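Local coordinates for KDGF (Halomonas sp., PDB 5FQ0), which probably converts the unsaturated uronate monosaccharides released from pectin and alginate into their open-chain keto forms, using a metal-binding cupin fold, at residues H48-V59 / G78-H89. Residues are numbered along the deposited sequence; the frame is centred on the assembly and turned at random.
Sequences HQHERHDQIGYV and GDAFVAPHHTMH. With NI (nickel (II) ion), chain H.
A nickel ion ties the two segments together, gripped by NE2 of His-48, His-50 and His-89 and, less commonly, by an amide oxygen, OE1 of Gln-55 (2.2 Å from the nickel); two further ligand atoms come from outside the two segments. Imidazole suits the site because one nitrogen can bind metal while the other anchors the ring: ND1 of His-89 donates to O of Thr-87 (2.9 Å) almost exactly in the ring plane, and ND1 of His-48 bonds to O of Thr-46. CD2 of His-50 meets the edge of the His-89 ring, 3.3 Å from its CE1. Gln-55 is long enough to reach the metal from the sheet, its chain extended (chi1 -173°, chi2 178°), with its amide nearly perpendicular to the His-89 ring. Its NE2 bonds weakly to Asp-102 and also to a bound citrate, probably from the crystallisation liquor, which may mark the pocket.

Beyond Gln-55, strands 54-59 and 80-83 run antiparallel, with paired backbone bonds at Gln-55/Ala-83 and Gly-57/Phe-81. Gly-57 suits its place because its backbone N lies over the face of the Phe-81 ring, and a beta carbon would clash with CE1 of Phe-81. On the other face, CG1 of Ile-56 packs against CG2 of Val-82 (3.7 Å).

Where the strands part, Asp-54 OD1 accepts the N-H of His-85 (2.9 Å) through its anti lone pair, at the second residue of the type II turn from Pro-84 to Thr-87, while OD2 bonds to a polar side chain of the other protein chain. A leucine in place of Asp-54 would probably leave both donor N of His-85 and that neighbouring side chain without their mate. Strand 80-83 also pairs with a strand of that chain, continuing the sheet across the interface. A His-X-His pair (His-48, His-50), Gln-55 and the distant His-89, turned into the barrel around one metal ion, form the metal centre of the cupin fold.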
loop_
_atom_site.group_PDB
_atom_site.type_symbol
_atom_site.label_atom_id
_atom_site.label_comp_id
_atom_site.label_asym_id
_atom_site.label_seq_id
_atom_site.Cartn_x
_atom_site.Cartn_y
_atom_site.Cartn_z
ATOM N N HIS B 48 -8.200 18.034 -2.390
ATOM C CA HIS B 48 -9.024 17.668 -3.531
ATOM C C HIS B 48 -9.850 16.445 -3.080
ATOM O O HIS B 48 -9.630 15.876 -1.996
ATOM C CB HIS B 48 -8.124 17.318 -4.723
ATOM C CG HIS B 48 -7.263 16.117 -4.459
ATOM N ND1 HIS B 48 -6.156 16.170 -3.640
ATOM C CD2 HIS B 48 -7.416 14.814 -4.799
ATOM C CE1 HIS B 48 -5.619 14.966 -3.550
ATOM N NE2 HIS B 48 -6.370 14.125 -4.234
ATOM N N GLN B 49 -10.804 16.065 -3.918
ATOM C CA GLN B 49 -11.722 14.941 -3.696
ATOM C C GLN B 49 -11.658 14.130 -4.950
ATOM O O GLN B 49 -11.425 14.693 -6.028
ATOM C CB GLN B 49 -13.167 15.434 -3.697
ATOM C CG GLN B 49 -13.666 16.077 -2.443
ATOM C CD GLN B 49 -15.181 16.151 -2.415
ATOM O OE1 GLN B 49 -15.834 15.934 -3.436
ATOM N NE2 GLN B 49 -15.747 16.421 -1.233
ATOM N N HIS B 50 -11.911 12.831 -4.845
ATOM C CA HIS B 50 -12.172 12.056 -6.038
ATOM C C HIS B 50 -13.646 11.687 -6.123
ATOM O O HIS B 50 -14.195 11.128 -5.186
ATOM C CB HIS B 50 -11.268 10.826 -6.090
ATOM C CG HIS B 50 -9.832 11.167 -5.876
ATOM N ND1 HIS B 50 -9.086 11.843 -6.818
ATOM C CD2 HIS B 50 -9.025 10.992 -4.801
ATOM C CE1 HIS B 50 -7.867 12.041 -6.343
ATOM N NE2 HIS B 50 -7.805 11.522 -5.125
ATOM N N GLU B 51 -14.269 12.025 -7.247
ATOM C CA GLU B 51 -15.663 11.642 -7.523
ATOM C C GLU B 51 -15.813 10.114 -7.542
ATOM O O GLU B 51 -16.795 9.572 -7.034
ATOM C CB GLU B 51 -16.089 12.251 -8.870
ATOM C CG GLU B 51 -17.351 11.676 -9.506
ATOM C CD GLU B 51 -18.602 12.336 -8.964
ATOM O OE1 GLU B 51 -18.764 13.549 -9.223
ATOM O OE2 GLU B 51 -19.414 11.662 -8.273
ATOM N N ARG B 52 -14.831 9.417 -8.118
ATOM C CA ARG B 52 -14.994 7.990 -8.432
ATOM C C ARG B 52 -14.030 7.019 -7.755
ATOM O O ARG B 52 -14.158 5.800 -7.962
ATOM C CB ARG B 52 -14.876 7.747 -9.958
ATOM C CG ARG B 52 -15.952 8.383 -10.832
ATOM C CD ARG B 52 -17.372 8.001 -10.396
ATOM N NE ARG B 52 -17.598 6.559 -10.464
ATOM C CZ ARG B 52 -18.792 5.954 -10.398
ATOM N NH1 ARG B 52 -19.915 6.651 -10.272
ATOM N NH2 ARG B 52 -18.859 4.621 -10.442
ATOM N N HIS B 53 -13.022 7.516 -7.036
ATOM C CA HIS B 53 -11.984 6.605 -6.497
ATOM C C HIS B 53 -11.866 6.671 -4.972
ATOM O O HIS B 53 -11.817 7.781 -4.393
ATOM C CB HIS B 53 -10.618 6.953 -7.123
ATOM C CG HIS B 53 -10.576 6.830 -8.613
ATOM N ND1 HIS B 53 -10.989 7.835 -9.466
ATOM C CD2 HIS B 53 -10.125 5.826 -9.404
ATOM C CE1 HIS B 53 -10.803 7.455 -10.714
ATOM N NE2 HIS B 53 -10.277 6.238 -10.705
ATOM N N ASP B 54 -11.805 5.512 -4.314
ATOM C CA ASP B 54 -11.397 5.475 -2.902
ATOM C C ASP B 54 -9.866 5.548 -2.908
ATOM O O ASP B 54 -9.226 5.112 -3.868
ATOM C CB ASP B 54 -11.822 4.170 -2.193
ATOM C CG ASP B 54 -13.342 4.000 -2.090
ATOM O OD1 ASP B 54 -14.062 5.026 -1.982
ATOM O OD2 ASP B 54 -13.810 2.843 -2.026
ATOM N N GLN B 55 -9.293 6.127 -1.859
ATOM C CA GLN B 55 -7.859 6.300 -1.742
ATOM C C GLN B 55 -7.403 5.930 -0.339
ATOM O O GLN B 55 -8.054 6.291 0.662
ATOM C CB GLN B 55 -7.423 7.724 -2.050
ATOM C CG GLN B 55 -5.888 7.821 -2.075
ATOM C CD GLN B 55 -5.423 9.198 -2.414
ATOM O OE1 GLN B 55 -6.141 9.923 -3.083
ATOM N NE2 GLN B 55 -4.209 9.584 -1.956
ATOM N N ILE B 56 -6.300 5.183 -0.262
ATOM C CA ILE B 56 -5.557 5.049 0.985
ATOM C C ILE B 56 -4.153 5.592 0.747
ATOM O O ILE B 56 -3.530 5.291 -0.290
ATOM C CB ILE B 56 -5.535 3.571 1.504
ATOM C CG1 ILE B 56 -6.944 3.157 1.999
ATOM C CG2 ILE B 56 -4.528 3.392 2.664
ATOM C CD1 ILE B 56 -7.097 1.681 2.258
ATOM N N GLY B 57 -3.639 6.383 1.688
ATOM C CA GLY B 57 -2.221 6.786 1.667
ATOM C C GLY B 57 -1.476 6.124 2.812
ATOM O O GLY B 57 -1.770 6.344 4.000
ATOM N N TYR B 58 -0.538 5.251 2.479
ATOM C CA TYR B 58 0.250 4.582 3.486
ATOM C C TYR B 58 1.677 5.170 3.496
ATOM O O TYR B 58 2.366 5.160 2.450
ATOM C CB TYR B 58 0.288 3.092 3.171
ATOM C CG TYR B 58 1.042 2.307 4.227
ATOM C CD1 TYR B 58 2.433 2.128 4.139
ATOM C CD2 TYR B 58 0.376 1.770 5.316
ATOM C CE1 TYR B 58 3.123 1.420 5.107
ATOM C CE2 TYR B 58 1.047 1.037 6.267
ATOM C CZ TYR B 58 2.414 0.880 6.162
ATOM O OH TYR B 58 3.076 0.184 7.133
ATOM N N VAL B 59 2.109 5.687 4.651
ATOM C CA VAL B 59 3.377 6.407 4.773
ATOM C C VAL B 59 4.500 5.400 4.990
ATOM O O VAL B 59 4.495 4.567 5.942
ATOM C CB VAL B 59 3.391 7.482 5.900
ATOM C CG1 VAL B 59 4.768 8.165 5.974
ATOM C CG2 VAL B 59 2.253 8.498 5.686
ATOM N N GLY B 78 4.520 3.930 8.504
ATOM C CA GLY B 78 3.664 2.963 9.179
ATOM C C GLY B 78 2.258 3.490 9.419
ATOM O O GLY B 78 1.330 2.693 9.558
ATOM N N ASP B 79 2.086 4.815 9.444
ATOM C CA ASP B 79 0.752 5.398 9.599
ATOM C C ASP B 79 0.047 5.537 8.275
ATOM O O ASP B 79 0.702 5.524 7.213
ATOM C CB ASP B 79 0.791 6.789 10.275
ATOM C CG ASP B 79 1.446 6.778 11.666
ATOM O OD1 ASP B 79 1.427 5.766 12.404
ATOM O OD2 ASP B 79 1.985 7.840 12.021
ATOM N N ALA B 80 -1.279 5.707 8.307
ATOM C CA ALA B 80 -2.035 5.845 7.052
ATOM C C ALA B 80 -3.280 6.739 7.160
ATOM O O ALA B 80 -3.759 7.017 8.259
ATOM C CB ALA B 80 -2.418 4.463 6.515
ATOM N N PHE B 81 -3.806 7.191 6.032
ATOM C CA PHE B 81 -5.192 7.720 5.999
ATOM C C PHE B 81 -6.025 6.964 4.969
ATOM O O PHE B 81 -5.461 6.439 3.989
ATOM C CB PHE B 81 -5.235 9.227 5.691
ATOM C CG PHE B 81 -4.853 9.586 4.281
ATOM C CD1 PHE B 81 -3.509 9.741 3.917
ATOM C CD2 PHE B 81 -5.832 9.800 3.318
ATOM C CE1 PHE B 81 -3.157 10.080 2.633
ATOM C CE2 PHE B 81 -5.490 10.158 2.014
ATOM C CZ PHE B 81 -4.153 10.293 1.663
ATOM N N VAL B 82 -7.353 6.949 5.164
ATOM C CA VAL B 82 -8.285 6.461 4.149
ATOM C C VAL B 82 -9.217 7.603 3.796
ATOM O O VAL B 82 -9.783 8.192 4.701
ATOM C CB VAL B 82 -9.003 5.119 4.543
ATOM C CG1 VAL B 82 -9.680 5.194 5.921
ATOM C CG2 VAL B 82 -9.986 4.630 3.462
ATOM N N ALA B 83 -9.315 7.929 2.493
ATOM C CA ALA B 83 -10.297 8.861 1.954
ATOM C C ALA B 83 -11.275 8.222 0.964
ATOM O O ALA B 83 -10.963 8.134 -0.245
ATOM C CB ALA B 83 -9.598 10.046 1.272
ATOM N N PRO B 84 -12.476 7.836 1.440
ATOM C CA PRO B 84 -13.468 7.266 0.499
ATOM C C PRO B 84 -13.756 8.303 -0.600
ATOM O O PRO B 84 -13.493 9.494 -0.388
ATOM C CB PRO B 84 -14.726 7.029 1.372
ATOM C CG PRO B 84 -14.273 7.136 2.810
ATOM C CD PRO B 84 -12.975 7.932 2.834
ATOM N N HIS B 85 -14.284 7.891 -1.747
ATOM C CA HIS B 85 -14.593 8.872 -2.783
ATOM C C HIS B 85 -15.495 9.990 -2.216
ATOM O O HIS B 85 -16.236 9.765 -1.237
ATOM C CB HIS B 85 -15.136 8.230 -4.093
ATOM C CG HIS B 85 -16.336 7.333 -3.922
ATOM N ND1 HIS B 85 -17.576 7.799 -3.526
ATOM C CD2 HIS B 85 -16.498 6.006 -4.164
ATOM C CE1 HIS B 85 -18.443 6.799 -3.522
ATOM N NE2 HIS B 85 -17.812 5.696 -3.887
ATOM N N HIS B 86 -15.382 11.195 -2.783
ATOM C CA HIS B 86 -16.036 12.390 -2.217
ATOM C C HIS B 86 -15.516 12.886 -0.853
ATOM O O HIS B 86 -16.253 13.590 -0.147
ATOM C CB HIS B 86 -17.577 12.203 -2.138
ATOM C CG HIS B 86 -18.214 12.074 -3.473
ATOM N ND1 HIS B 86 -18.270 10.876 -4.152
ATOM C CD2 HIS B 86 -18.756 13.007 -4.294
ATOM C CE1 HIS B 86 -18.861 11.068 -5.319
ATOM N NE2 HIS B 86 -19.148 12.355 -5.436
ATOM N N THR B 87 -14.296 12.498 -0.461
ATOM C CA THR B 87 -13.699 12.967 0.809
ATOM C C THR B 87 -12.489 13.851 0.444
ATOM O O THR B 87 -11.599 13.446 -0.326
ATOM C CB THR B 87 -13.308 11.820 1.787
ATOM O OG1 THR B 87 -14.426 10.966 2.011
ATOM C CG2 THR B 87 -12.859 12.335 3.169
ATOM N N MET B 88 -12.504 15.077 0.956
ATOM C CA MET B 88 -11.427 16.028 0.753
ATOM C C MET B 88 -10.195 15.605 1.511
ATOM O O MET B 88 -10.258 15.287 2.699
ATOM C CB MET B 88 -11.842 17.422 1.260
ATOM C CG MET B 88 -12.842 18.138 0.357
ATOM S SD MET B 88 -12.156 18.583 -1.252
ATOM C CE MET B 88 -10.713 19.448 -0.667
ATOM N N HIS B 89 -9.058 15.640 0.838
ATOM C CA HIS B 89 -7.822 15.257 1.479
ATOM C C HIS B 89 -6.700 16.000 0.768
ATOM O O HIS B 89 -6.834 16.395 -0.402
ATOM C CB HIS B 89 -7.622 13.719 1.427
ATOM C CG HIS B 89 -7.599 13.151 0.037
ATOM N ND1 HIS B 89 -8.740 13.011 -0.735
ATOM C CD2 HIS B 89 -6.573 12.720 -0.728
ATOM C CE1 HIS B 89 -8.410 12.531 -1.920
ATOM N NE2 HIS B 89 -7.104 12.305 -1.928
HETATM NI NI NI H . -6.248 11.979 -3.818
HETATM O O HOH W 1 -12.073 11.757 -2.332
HETATM O O HOH W 2 -10.779 9.394 -2.549
HETATM O O HOH W 3 1.541 0.074 9.501
#